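PDB 4A9V: PHOX from Pseudomonas fluorescens, which probably hydrolyses phosphate monoesters as an alkaline phosphatase, using an iron-calcium cofactor held in a beta-propeller. Local coordinates for residues Ala58-Gln63 with Leu114-Val119; His144-Leu149 with Asp231-Met236. All coordinates share one frame; numbering follows the deposited sequence.

Interaction 1. Residues Ala58-Gln63 with Leu114-Val119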
ATOM      1  N   ALA A  58      20.650   7.680 -14.207  1.00 10.17           N
ATOM      2  CA  ALA A  58      21.019   6.351 -14.674  1.00 10.82           C
ATOM      3  C   ALA A  58      21.471   5.455 -13.523  1.00  9.72           C
ATOM      4  O   ALA A  58      21.152   4.271 -13.490  1.00 10.81           O
ATOM      5  CB  ALA A  58      22.108   6.445 -15.732  1.00 12.90           C
ATOM      6  N   ALA A  59      22.199   6.025 -12.568  1.00  9.52           N
ATOM      7  CA  ALA A  59      22.575   5.274 -11.379  1.00  9.33           C
ATOM      8  C   ALA A  59      21.354   4.883 -10.556  1.00  8.69           C
ATOM      9  O   ALA A  59      21.253   3.761 -10.083  1.00  8.63           O
ATOM     10  CB  ALA A  59      23.555   6.066 -10.529  1.00  9.74           C
ATOM     11  N   GLN A  60      20.411   5.805 -10.392  1.00  8.34           N
ATOM     12  CA  GLN A  60      19.242   5.518  -9.575  1.00  8.17           C
ATOM     13  C   GLN A  60      18.386   4.414 -10.203  1.00  7.92           C
ATOM     14  O   GLN A  60      17.763   3.635  -9.480  1.00  7.78           O
ATOM     15  CB  GLN A  60      18.415   6.783  -9.340  1.00  8.07           C
ATOM     16  CG  GLN A  60      17.184   6.565  -8.466  1.00  7.68           C
ATOM     17  CD  GLN A  60      17.516   6.132  -7.051  1.00  7.89           C
ATOM     18  OE1 GLN A  60      17.917   6.933  -6.213  1.00  8.88           O
ATOM     19  NE2 GLN A  60      17.344   4.851  -6.780  1.00  8.44           N
ATOM     20  N   GLU A  61      18.451   4.280 -11.529  1.00  8.48           N
ATOM     21  CA  GLU A  61      17.739   3.206 -12.222  1.00  9.01           C
ATOM     22  C   GLU A  61      18.296   1.819 -11.929  1.00  8.48           C
ATOM     23  O   GLU A  61      17.632   0.828 -12.230  1.00  9.04           O
ATOM     24  CB  GLU A  61      17.713   3.460 -13.735  1.00  9.08           C
ATOM     25  CG  GLU A  61      16.827   4.644 -14.107  1.00  9.38           C
ATOM     26  CD  GLU A  61      16.904   5.066 -15.566  1.00 11.33           C
ATOM     27  OE1 GLU A  61      17.829   4.646 -16.290  1.00 13.34           O
ATOM     28  OE2 GLU A  61      16.147   5.985 -15.946  1.00 12.35           O
ATOM     29  N   VAL A  62      19.483   1.744 -11.322  1.00  7.85           N
ATOM     30  CA  VAL A  62      20.086   0.466 -10.938  1.00  8.54           C
ATOM     31  C   VAL A  62      20.400   0.410  -9.439  1.00  7.82           C
ATOM     32  O   VAL A  62      21.169  -0.436  -8.984  1.00  8.41           O
ATOM     33  CB  VAL A  62      21.359   0.140 -11.764  1.00  8.94           C
ATOM     34  CG1 VAL A  62      20.995  -0.078 -13.224  1.00 10.82           C
ATOM     35  CG2 VAL A  62      22.417   1.223 -11.619  1.00  9.63           C
ATOM     36  N   GLN A  63      19.739   1.277  -8.676  1.00  7.59           N
ATOM     37  CA  GLN A  63      19.860   1.316  -7.222  1.00  7.91           C
ATOM     38  C   GLN A  63      18.486   1.107  -6.597  1.00  7.29           C
ATOM     39  O   GLN A  63      17.464   1.454  -7.182  1.00  7.99           O
ATOM     40  CB  GLN A  63      20.416   2.671  -6.764  1.00  7.77           C
ATOM     41  CG  GLN A  63      21.881   2.872  -7.116  1.00  8.39           C
ATOM     42  CD  GLN A  63      22.318   4.324  -7.059  1.00  8.49           C
ATOM     43  OE1 GLN A  63      21.511   5.255  -7.212  1.00  8.79           O
ATOM     44  NE2 GLN A  63      23.618   4.526  -6.927  1.00  9.73           N
ATOM     45  N   LEU A 114      11.631   9.725 -11.333  1.00  7.53           N
ATOM     46  CA  LEU A 114      10.917   8.547 -11.823  1.00  7.75           C
ATOM     47  C   LEU A 114      11.705   7.260 -11.547  1.00  7.14           C
ATOM     48  O   LEU A 114      11.120   6.213 -11.250  1.00  7.65           O
ATOM     49  CB  LEU A 114      10.652   8.697 -13.322  1.00  7.86           C
ATOM     50  CG  LEU A 114       9.433   9.560 -13.650  1.00  8.84           C
ATOM     51  CD1 LEU A 114       9.540  10.142 -15.047  1.00 10.38           C
ATOM     52  CD2 LEU A 114       8.146   8.768 -13.514  1.00  9.17           C
ATOM     53  N   ALA A 115      13.033   7.366 -11.567  1.00  7.59           N
ATOM     54  CA  ALA A 115      13.908   6.234 -11.295  1.00  7.58           C
ATOM     55  C   ALA A 115      13.780   5.744  -9.855  1.00  7.11           C
ATOM     56  O   ALA A 115      14.072   4.587  -9.560  1.00  8.26           O
ATOM     57  CB  ALA A 115      15.347   6.611 -11.590  1.00  7.58           C
ATOM     58  N   CYS A 116      13.434   6.652  -8.948  1.00  7.24           N
ATOM     59  CA  CYS A 116      13.280   6.317  -7.538  1.00  6.90           C
ATOM     60  C   CYS A 116      12.064   5.459  -7.244  1.00  6.96           C
ATOM     61  O   CYS A 116      11.961   4.938  -6.140  1.00  8.07           O
ATOM     62  CB  CYS A 116      13.143   7.591  -6.714  1.00  7.98           C
ATOM     63  SG  CYS A 116      14.652   8.548  -6.479  1.00  9.33           S
ATOM     64  N   GLU A 117      11.066   5.506  -8.124  1.00  7.23           N
ATOM     65  CA  GLU A 117       9.765   4.906  -7.853  1.00  6.94           C
ATOM     66  C   GLU A 117       9.617   3.613  -8.633  1.00  6.78           C
ATOM     67  O   GLU A 117      10.355   3.365  -9.583  1.00  8.07           O
ATOM     68  CB  GLU A 117       8.653   5.888  -8.214  1.00  7.40           C
ATOM     69  CG  GLU A 117       8.845   7.231  -7.515  1.00  8.48           C
ATOM     70  CD  GLU A 117       7.705   8.216  -7.654  1.00  7.40           C
ATOM     71  OE1 GLU A 117       6.607   7.860  -8.112  1.00  8.49           O
ATOM     72  OE2 GLU A 117       7.950   9.398  -7.318  1.00  9.14           O
ATOM     73  N   GLY A 118       8.665   2.790  -8.213  1.00  6.70           N
ATOM     74  CA  GLY A 118       8.405   1.519  -8.875  1.00  7.28           C
ATOM     75  C   GLY A 118       8.565   0.375  -7.899  1.00  5.67           C
ATOM     76  O   GLY A 118       7.983   0.394  -6.809  1.00  6.57           O
ATOM     77  N   VAL A 119       9.344  -0.624  -8.302  1.00  6.64           N
ATOM     78  CA  VAL A 119       9.584  -1.813  -7.503  1.00  5.86           C
ATOM     79  C   VAL A 119      11.073  -2.137  -7.557  1.00  6.36           C
ATOM     80  O   VAL A 119      11.739  -1.941  -8.578  1.00  7.38           O
ATOM     81  CB  VAL A 119       8.728  -3.003  -7.999  1.00  6.54           C
ATOM     82  CG1 VAL A 119       9.058  -4.282  -7.246  1.00  7.64           C
ATOM     83  CG2 VAL A 119       7.246  -2.677  -7.857  1.00  7.46           C
TER
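Ala115 sets its methyl group against the side chains of Gln60 and Glu61, and this one carbon touches both of them. Its CB lies 3.5 Å from Glu61 CG and 3.6 Å from Gln60 CG, seated against the stems of two consecutive side chains whose polar ends run on past it. The backbones come close here, with Glu61 CA 5.0 Å from Ala115 CA.

Gln60 reaches across from the short helix 57-60. With CG anti to the backbone N (chi1 -179°), the chain heads for Ala115, and a bend at chi2 (64°) then carries the amide alongside Cys116. The sulfur sits beside that bend, Cys116 SG being 3.8 Å from Gln60 CG and 3.7 Å from Gln60 OE1, a van der Waals approach. The amide itself is satisfied by other parts of the chain: OE1 accepts from Trp38 NE1, while NE2 donates to Phe64 O, so both ends of the buried group are gripped and its flip is fixed.

Glu61 behaves differently. Only CG of its extended chain leans on Ala115, and the carboxylate goes on to a salt bridge with Arg111, one turn earlier on the helix that carries Ala115. Beyond Gln60 the chain folds back in a type I beta turn to Gln63. Next to these side chains, Arg142 NH1 bonds to both Ala115 O and Gln63 O, tying the two backbones together through a third element, strand 130-144.

The contact thus packs helix 57-60 and the turn after it against the C-terminal part of helix 107-115, shortly before the chain enters strand 118-127 of a four-stranded antiparallel sheet, the kind of sheet that forms a beta-propeller blade.

Interaction 2. Residues His144-Leu149 with Asp231-Met236; sequences HGNSPL and DPRFDM
A type I beta turn from His144 to Ser147, joining strand 130-144 to strand 148-152, is gripped here by an arginine from the short 3-10 segment 232-234. Arg233 NH2 donates twice, to Gly145 O at 2.8 Å and to Asn146 OD1 at 3.0 Å. The two acceptors are met differently: Gly145 O lies in the guanidinium plane, whereas NH2 stands above the plane of the Asn146 amide, which is turned 55° from the guanidinium. A bend at chi3 (67°) in an otherwise extended chain turns the guanidinium so that Phe234 CZ lies over the centre of one face, 3.6 Å above it.

Two waters widen the link. Water 1 accepts from Arg233 NE and donates to Asn146 OD1 and Asp231 OD2; water 2 takes a bond from Asn146 ND2 at 3.1 Å and also donates to Asp231 OD2. Asp231 OD1 meanwhile receives Arg233 N, an Asx turn that starts the 3-10 segment. Within the 144-147 turn, His144 ND1 accepts from Asn146 N in its ring plane, and Ser147 OG accepts from His144 N almost straight on (177°).

Shortening Arg233 to an alanine is likely to cost Gly145 O its arginine donor, leave Asn146 OD1 only its water bond among those described here, and take from Glu242 the charge that NH1 supplies. The direct grip is thus a positive group on two neutral oxygens, while nearby carboxylates probably balance its charge: Glu242 by salt bridge, Asp231 through water.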
ATOM      1  N   HIS A 144      10.915   0.786 -12.802  1.00  7.26           N
ATOM      2  CA  HIS A 144      10.794   2.171 -12.388  1.00  7.45           C
ATOM      3  C   HIS A 144       9.807   2.935 -13.228  1.00  7.22           C
ATOM      4  O   HIS A 144       9.097   2.367 -14.069  1.00  7.71           O
ATOM      5  CB  HIS A 144      12.168   2.842 -12.375  1.00  8.05           C
ATOM      6  CG  HIS A 144      12.895   2.759 -13.688  1.00  7.99           C
ATOM      7  ND1 HIS A 144      12.467   3.403 -14.793  1.00  9.04           N
ATOM      8  CD2 HIS A 144      14.040   2.062 -14.052  1.00  9.56           C
ATOM      9  CE1 HIS A 144      13.291   3.127 -15.812  1.00  9.53           C
ATOM     10  NE2 HIS A 144      14.267   2.322 -15.353  1.00  9.84           N
ATOM     11  N   GLY A 145       9.729   4.239 -12.991  1.00  7.49           N
ATOM     12  CA  GLY A 145       8.694   5.064 -13.591  1.00  7.72           C
ATOM     13  C   GLY A 145       8.809   5.281 -15.087  1.00  7.25           C
ATOM     14  O   GLY A 145       7.869   5.794 -15.696  1.00  8.90           O
ATOM     15  N   ASN A 146       9.913   4.832 -15.686  1.00  8.29           N
ATOM     16  CA  ASN A 146      10.065   4.847 -17.144  1.00  9.05           C
ATOM     17  C   ASN A 146      10.190   3.449 -17.773  1.00  9.33           C
ATOM     18  O   ASN A 146      10.410   3.345 -18.975  1.00 11.44           O
ATOM     19  CB  ASN A 146      11.262   5.718 -17.562  1.00  9.51           C
ATOM     20  CG  ASN A 146      10.920   7.196 -17.607  1.00  9.28           C
ATOM     21  OD1 ASN A 146       9.957   7.599 -18.262  1.00 10.65           O
ATOM     22  ND2 ASN A 146      11.746   8.017 -16.960  1.00 11.04           N
ATOM     23  N   SER A 147       9.983   2.382 -17.000  1.00  8.24           N
ATOM     24  CA  SER A 147      10.162   1.033 -17.538  1.00  8.11           C
ATOM     25  C   SER A 147       9.059   0.681 -18.535  1.00  8.60           C
ATOM     26  O   SER A 147       7.900   1.013 -18.318  1.00  9.47           O
ATOM     27  CB  SER A 147      10.163   0.007 -16.412  1.00  8.17           C
ATOM     28  OG  SER A 147      11.270   0.177 -15.536  1.00  8.89           O
ATOM     29  N   PRO A 148       9.383  -0.134 -19.547  1.00  8.64           N
ATOM     30  CA  PRO A 148       8.345  -0.525 -20.495  1.00  9.94           C
ATOM     31  C   PRO A 148       7.434  -1.620 -19.944  1.00  9.34           C
ATOM     32  O   PRO A 148       7.897  -2.719 -19.653  1.00 14.95           O
ATOM     33  CB  PRO A 148       9.142  -1.016 -21.706  1.00 13.10           C
ATOM     34  CG  PRO A 148      10.459  -1.443 -21.155  1.00 16.04           C
ATOM     35  CD  PRO A 148      10.728  -0.527 -19.995  1.00 12.62           C
ATOM     36  N   LEU A 149       6.145  -1.312 -19.822  1.00  8.45           N
ATOM     37  CA  LEU A 149       5.149  -2.239 -19.288  1.00  8.67           C
ATOM     38  C   LEU A 149       4.050  -2.490 -20.316  1.00  8.44           C
ATOM     39  O   LEU A 149       3.893  -1.745 -21.278  1.00 10.01           O
ATOM     40  CB  LEU A 149       4.512  -1.672 -18.008  1.00  9.45           C
ATOM     41  CG  LEU A 149       5.173  -1.978 -16.670  1.00 14.28           C
ATOM     42  CD1 LEU A 149       6.648  -1.645 -16.597  1.00 17.16           C
ATOM     43  CD2 LEU A 149       4.437  -1.303 -15.527  1.00 15.76           C
ATOM     44  N   ASP A 231       9.012  17.010 -18.540  1.00 13.23           N
ATOM     45  CA  ASP A 231       8.639  15.765 -19.223  1.00 11.71           C
ATOM     46  C   ASP A 231       7.183  15.850 -19.671  1.00 10.66           C
ATOM     47  O   ASP A 231       6.273  15.803 -18.848  1.00 11.47           O
ATOM     48  CB  ASP A 231       8.859  14.549 -18.316  1.00 11.18           C
ATOM     49  CG  ASP A 231       8.637  13.239 -19.041  1.00 11.02           C
ATOM     50  OD1 ASP A 231       7.947  13.250 -20.083  1.00 11.68           O
ATOM     51  OD2 ASP A 231       9.078  12.184 -18.531  1.00 13.13           O
ATOM     52  N   PRO A 232       6.960  16.067 -20.978  1.00 11.24           N
ATOM     53  CA  PRO A 232       5.605  16.352 -21.442  1.00 12.59           C
ATOM     54  C   PRO A 232       4.641  15.177 -21.336  1.00  9.70           C
ATOM     55  O   PRO A 232       3.434  15.372 -21.479  1.00 10.30           O
ATOM     56  CB  PRO A 232       5.800  16.740 -22.908  1.00 15.15           C
ATOM     57  CG  PRO A 232       7.122  16.179 -23.297  1.00 21.23           C
ATOM     58  CD  PRO A 232       7.955  16.205 -22.052  1.00 13.52           C
ATOM     59  N   ARG A 233       5.147  13.987 -21.013  1.00 10.34           N
ATOM     60  CA  ARG A 233       4.275  12.847 -20.770  1.00  9.84           C
ATOM     61  C   ARG A 233       3.286  13.148 -19.638  1.00  9.11           C
ATOM     62  O   ARG A 233       2.188  12.602 -19.603  1.00  9.56           O
ATOM     63  CB  ARG A 233       5.112  11.608 -20.450  1.00 10.18           C
ATOM     64  CG  ARG A 233       4.299  10.332 -20.298  1.00  9.45           C
ATOM     65  CD  ARG A 233       5.145   9.078 -20.442  1.00  9.33           C
ATOM     66  NE  ARG A 233       6.100   8.907 -19.353  1.00  9.64           N
ATOM     67  CZ  ARG A 233       5.970   8.003 -18.388  1.00  9.38           C
ATOM     68  NH1 ARG A 233       4.780   7.482 -18.121  1.00  9.20           N
ATOM     69  NH2 ARG A 233       7.024   7.643 -17.672  1.00  9.68           N
ATOM     70  N   PHE A 234       3.700  14.017 -18.724  1.00  8.79           N
ATOM     71  CA  PHE A 234       2.925  14.360 -17.539  1.00  8.70           C
ATOM     72  C   PHE A 234       2.151  15.674 -17.682  1.00  8.81           C
ATOM     73  O   PHE A 234       1.509  16.128 -16.727  1.00  9.54           O
ATOM     74  CB  PHE A 234       3.860  14.416 -16.329  1.00  8.67           C
ATOM     75  CG  PHE A 234       4.472  13.080 -15.993  1.00  8.42           C
ATOM     76  CD1 PHE A 234       3.737  12.121 -15.328  1.00  9.06           C
ATOM     77  CD2 PHE A 234       5.679  12.700 -16.550  1.00  9.06           C
ATOM     78  CE1 PHE A 234       4.219  10.835 -15.175  1.00 10.16           C
ATOM     79  CE2 PHE A 234       6.171  11.412 -16.402  1.00 10.67           C
ATOM     80  CZ  PHE A 234       5.428  10.473 -15.732  1.00 10.54           C
ATOM     81  N   ASP A 235       2.224  16.277 -18.873  1.00  8.80           N
ATOM     82  CA  ASP A 235       1.522  17.522 -19.181  1.00 10.26           C
ATOM     83  C   ASP A 235       0.172  17.217 -19.815  1.00  9.77           C
ATOM     84  O   ASP A 235       0.095  16.776 -20.967  1.00 10.20           O
ATOM     85  CB  ASP A 235       2.382  18.357 -20.128  1.00 10.09           C
ATOM     86  CG  ASP A 235       1.753  19.695 -20.483  1.00 11.00           C
ATOM     87  OD1 ASP A 235       0.609  19.974 -20.050  1.00 12.21           O
ATOM     88  OD2 ASP A 235       2.437  20.481 -21.170  1.00 14.88           O
ATOM     89  N   MET A 236      -0.886  17.416 -19.033  1.00  9.68           N
ATOM     90  CA  MET A 236      -2.245  17.103 -19.466  1.00 10.54           C
ATOM     91  C   MET A 236      -2.732  17.936 -20.649  1.00 10.50           C
ATOM     92  O   MET A 236      -3.704  17.553 -21.298  1.00 11.83           O
ATOM     93  CB  MET A 236      -3.216  17.268 -18.299  1.00  9.73           C
ATOM     94  CG  MET A 236      -2.989  16.279 -17.173  1.00 10.89           C
ATOM     95  SD  MET A 236      -3.550  14.623 -17.613  1.00 11.45           S
ATOM     96  CE  MET A 236      -5.323  14.857 -17.704  1.00 11.29           C
TER
HETATM   97  O   HOH W   1       8.820   9.796 -19.559  1.00 12.51           O
HETATM   98  O   HOH W   2      11.529  11.050 -17.674  1.00 14.00           O

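Interactions 1 and 2 lie with their centres 13 Å apart and meet directly. Leu114 O, in helix 107-115, probably accepts a hydrogen bond from Gly145 N (3.0 Å), so Gly145 is bonded through N to Leu114 and through O to Arg233. Leu114 CD1 also packs on Asn146 ND2 at 3.6 Å, and His144 NE2 lies 3.7 Å from Glu61 CG, so the carbon that leans on Ala115 in interaction 1 also touches the turn of interaction 2. Both contacts lie on the same side of the molecule, their centres about 19 and 21 Å from the chain's centre, away from the iron-calcium cofactor, one joining two helices beside strand 118-127, the other a turn between strands and a 3-10 segment.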